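Local coordinates for uncharacterized protein (Bacteroides fragilis, PDB 3EWL) that is of unknown function, though this piece of a longer protein has a thioredoxin-like fold and may act in thiol-disulfide chemistry, at residues K125-M129 / E130-D134. Numbering follows the deposited sequence.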
ATOM      1  N   LYS A 125      -4.734   5.701   9.945  1.00 24.00           N
ATOM      2  CA  LYS A 125      -3.382   6.217   9.739  1.00 25.13           C
ATOM      3  C   LYS A 125      -2.296   5.352  10.423  1.00 25.41           C
ATOM      4  O   LYS A 125      -2.406   5.064  11.599  1.00 26.26           O
ATOM      5  CB  LYS A 125      -3.299   7.678  10.211  1.00 24.73           C
ATOM      6  CG  LYS A 125      -1.885   8.072  10.657  1.00 27.98           C
ATOM      7  CD  LYS A 125      -1.556   9.515  10.509  1.00 30.99           C
ATOM      8  CE  LYS A 125      -0.045   9.641  10.625  1.00 32.31           C
ATOM      9  NZ  LYS A 125       0.360  10.905  10.022  1.00 35.35           N
ATOM     10  N   ASP A 126      -1.260   4.924   9.694  1.00 25.90           N
ATOM     11  CA  ASP A 126      -0.147   4.159  10.297  1.00 26.76           C
ATOM     12  C   ASP A 126      -0.693   3.074  11.245  1.00 28.21           C
ATOM     13  O   ASP A 126      -0.351   3.009  12.448  1.00 29.13           O
ATOM     14  CB  ASP A 126       0.790   5.089  11.061  1.00 26.47           C
ATOM     15  CG  ASP A 126       2.043   4.368  11.605  1.00 28.34           C
ATOM     16  OD1 ASP A 126       2.326   3.216  11.195  1.00 28.12           O
ATOM     17  OD2 ASP A 126       2.773   4.986  12.421  1.00 30.78           O
ATOM     18  N   THR A 127      -1.522   2.208  10.689  1.00 28.40           N
ATOM     19  CA  THR A 127      -2.363   1.358  11.491  1.00 29.44           C
ATOM     20  C   THR A 127      -1.809  -0.074  11.603  1.00 29.86           C
ATOM     21  O   THR A 127      -0.677  -0.365  11.134  1.00 30.02           O
ATOM     22  CB  THR A 127      -3.812   1.464  10.954  1.00 29.46           C
ATOM     23  OG1 THR A 127      -4.709   0.763  11.811  1.00 29.67           O
ATOM     24  CG2 THR A 127      -3.907   0.939   9.512  1.00 32.10           C
ATOM     25  N   SER A 128      -2.568  -0.945  12.262  1.00 29.79           N
ATOM     26  CA  SER A 128      -2.173  -2.341  12.431  1.00 30.87           C
ATOM     27  C   SER A 128      -3.210  -3.359  11.980  1.00 30.10           C
ATOM     28  O   SER A 128      -4.374  -3.022  11.764  1.00 29.53           O
ATOM     29  CB  SER A 128      -1.798  -2.623  13.886  1.00 31.06           C
ATOM     30  OG  SER A 128      -0.391  -2.469  14.060  1.00 35.59           O
HETATM   31  N   MSE A 129      -2.766  -4.613  11.877  1.00 30.20           N
HETATM   32  CA  MSE A 129      -3.578  -5.695  11.385  1.00 30.84           C
HETATM   33  C   MSE A 129      -4.871  -5.830  12.215  1.00 30.96           C
HETATM   34  O   MSE A 129      -5.988  -5.941  11.664  1.00 30.36           O
HETATM   35  CB  MSE A 129      -2.756  -6.990  11.371  1.00 30.71           C
HETATM   36  CG  MSE A 129      -3.487  -8.155  10.737  1.00 32.72           C
HETATM   37 SE   MSE A 129      -3.631  -7.917   8.796  0.90 36.58          SE
HETATM   38  CE  MSE A 129      -1.935  -8.712   8.294  1.00 36.04           C
ATOM     39  N   GLU A 130      -4.708  -5.766  13.532  1.00 30.99           N
ATOM     40  CA  GLU A 130      -5.832  -5.802  14.460  1.00 32.04           C
ATOM     41  C   GLU A 130      -6.858  -4.722  14.142  1.00 31.34           C
ATOM     42  O   GLU A 130      -8.063  -4.995  14.112  1.00 30.74           O
ATOM     43  CB  GLU A 130      -5.344  -5.582  15.907  1.00 32.73           C
ATOM     44  CG  GLU A 130      -4.584  -6.754  16.514  1.00 38.07           C
ATOM     45  CD  GLU A 130      -3.065  -6.757  16.168  1.00 44.75           C
ATOM     46  OE1 GLU A 130      -2.327  -7.579  16.783  1.00 49.02           O
ATOM     47  OE2 GLU A 130      -2.602  -5.952  15.299  1.00 45.27           O
ATOM     48  N   GLN A 131      -6.383  -3.485  13.958  1.00 30.47           N
ATOM     49  CA  GLN A 131      -7.276  -2.355  13.711  1.00 30.65           C
ATOM     50  C   GLN A 131      -7.986  -2.466  12.375  1.00 29.35           C
ATOM     51  O   GLN A 131      -9.140  -2.063  12.246  1.00 27.63           O
ATOM     52  CB  GLN A 131      -6.526  -1.009  13.744  1.00 31.36           C
ATOM     53  CG  GLN A 131      -6.800  -0.149  14.960  1.00 36.42           C
ATOM     54  CD  GLN A 131      -6.326   1.316  14.826  1.00 41.61           C
ATOM     55  OE1 GLN A 131      -5.240   1.610  14.272  1.00 43.66           O
ATOM     56  NE2 GLN A 131      -7.136   2.237  15.353  1.00 41.53           N
ATOM     57  N   LEU A 132      -7.262  -2.970  11.372  1.00 28.64           N
ATOM     58  CA  LEU A 132      -7.832  -3.228  10.038  1.00 28.42           C
ATOM     59  C   LEU A 132      -8.953  -4.265  10.063  1.00 28.42           C
ATOM     60  O   LEU A 132     -10.053  -4.006   9.567  1.00 28.04           O
ATOM     61  CB  LEU A 132      -6.746  -3.713   9.074  1.00 28.52           C
ATOM     62  CG  LEU A 132      -6.001  -2.645   8.298  1.00 28.53           C
ATOM     63  CD1 LEU A 132      -4.730  -3.311   7.694  1.00 29.24           C
ATOM     64  CD2 LEU A 132      -6.935  -2.031   7.240  1.00 23.60           C
ATOM     65  N   ILE A 133      -8.657  -5.418  10.660  1.00 28.40           N
ATOM     66  CA  ILE A 133      -9.603  -6.509  10.770  1.00 29.28           C
ATOM     67  C   ILE A 133     -10.832  -5.968  11.463  1.00 29.66           C
ATOM     68  O   ILE A 133     -11.959  -6.032  10.929  1.00 29.96           O
ATOM     69  CB  ILE A 133      -8.996  -7.698  11.554  1.00 28.85           C
ATOM     70  CG1 ILE A 133      -7.996  -8.461  10.690  1.00 29.83           C
ATOM     71  CG2 ILE A 133     -10.089  -8.672  12.059  1.00 29.80           C
ATOM     72  CD1 ILE A 133      -7.032  -9.290  11.503  1.00 29.82           C
ATOM     73  N   ASP A 134     -10.605  -5.371  12.618  1.00 30.37           N
ATOM     74  CA  ASP A 134     -11.712  -4.881  13.387  1.00 31.89           C
ATOM     75  C   ASP A 134     -12.523  -3.932  12.569  1.00 32.03           C
ATOM     76  O   ASP A 134     -13.744  -4.054  12.562  1.00 32.26           O
ATOM     77  CB  ASP A 134     -11.277  -4.178  14.662  1.00 33.02           C
ATOM     78  CG  ASP A 134     -12.488  -3.705  15.494  1.00 35.69           C
ATOM     79  OD1 ASP A 134     -12.653  -2.478  15.648  1.00 34.81           O
ATOM     80  OD2 ASP A 134     -13.295  -4.570  15.941  1.00 38.46           O
TER
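The Thr127 hydroxyl approaches the carbonyl end of the Gln131 amide from above its plane: Thr127 OG1 donates to Gln131 OE1 at 2.7 Å, 44° out of the plane and so off the in-plane lone pairs. OG1 lies anti to the backbone N of Thr127 (chi1 -173°), which turns it to the helix and also sets it 3.2 Å from Gln131 CB. Threonine suits this place because its other branch, CG2, is apolar and faces Leu132, while CB and CG of Gln131 carry the amide back to the loop. The carboxylate of Glu130 folds back over the helix start, where its OE2 comes within 3.7 Å of both Ser128 CB and Met129 N; a negative group here would probably interact favourably with the helix dipole. This is the first turn of helix 129-137, the C-terminal helix of the thioredoxin-like fold, entered from edge strand 122-124. Ser128, at the N-cap, starts the helical bonding through its carbonyl, taking Leu132 N at 2.9 Å, and Met129 O receives Ile133 N equally closely. Selenomethionine Met129 lays CG 3.8 Å from Ile133 CD1, and its flexible chain, bent at chi2, packs among Phe45, Leu48 and Phe49 of helix 40-50.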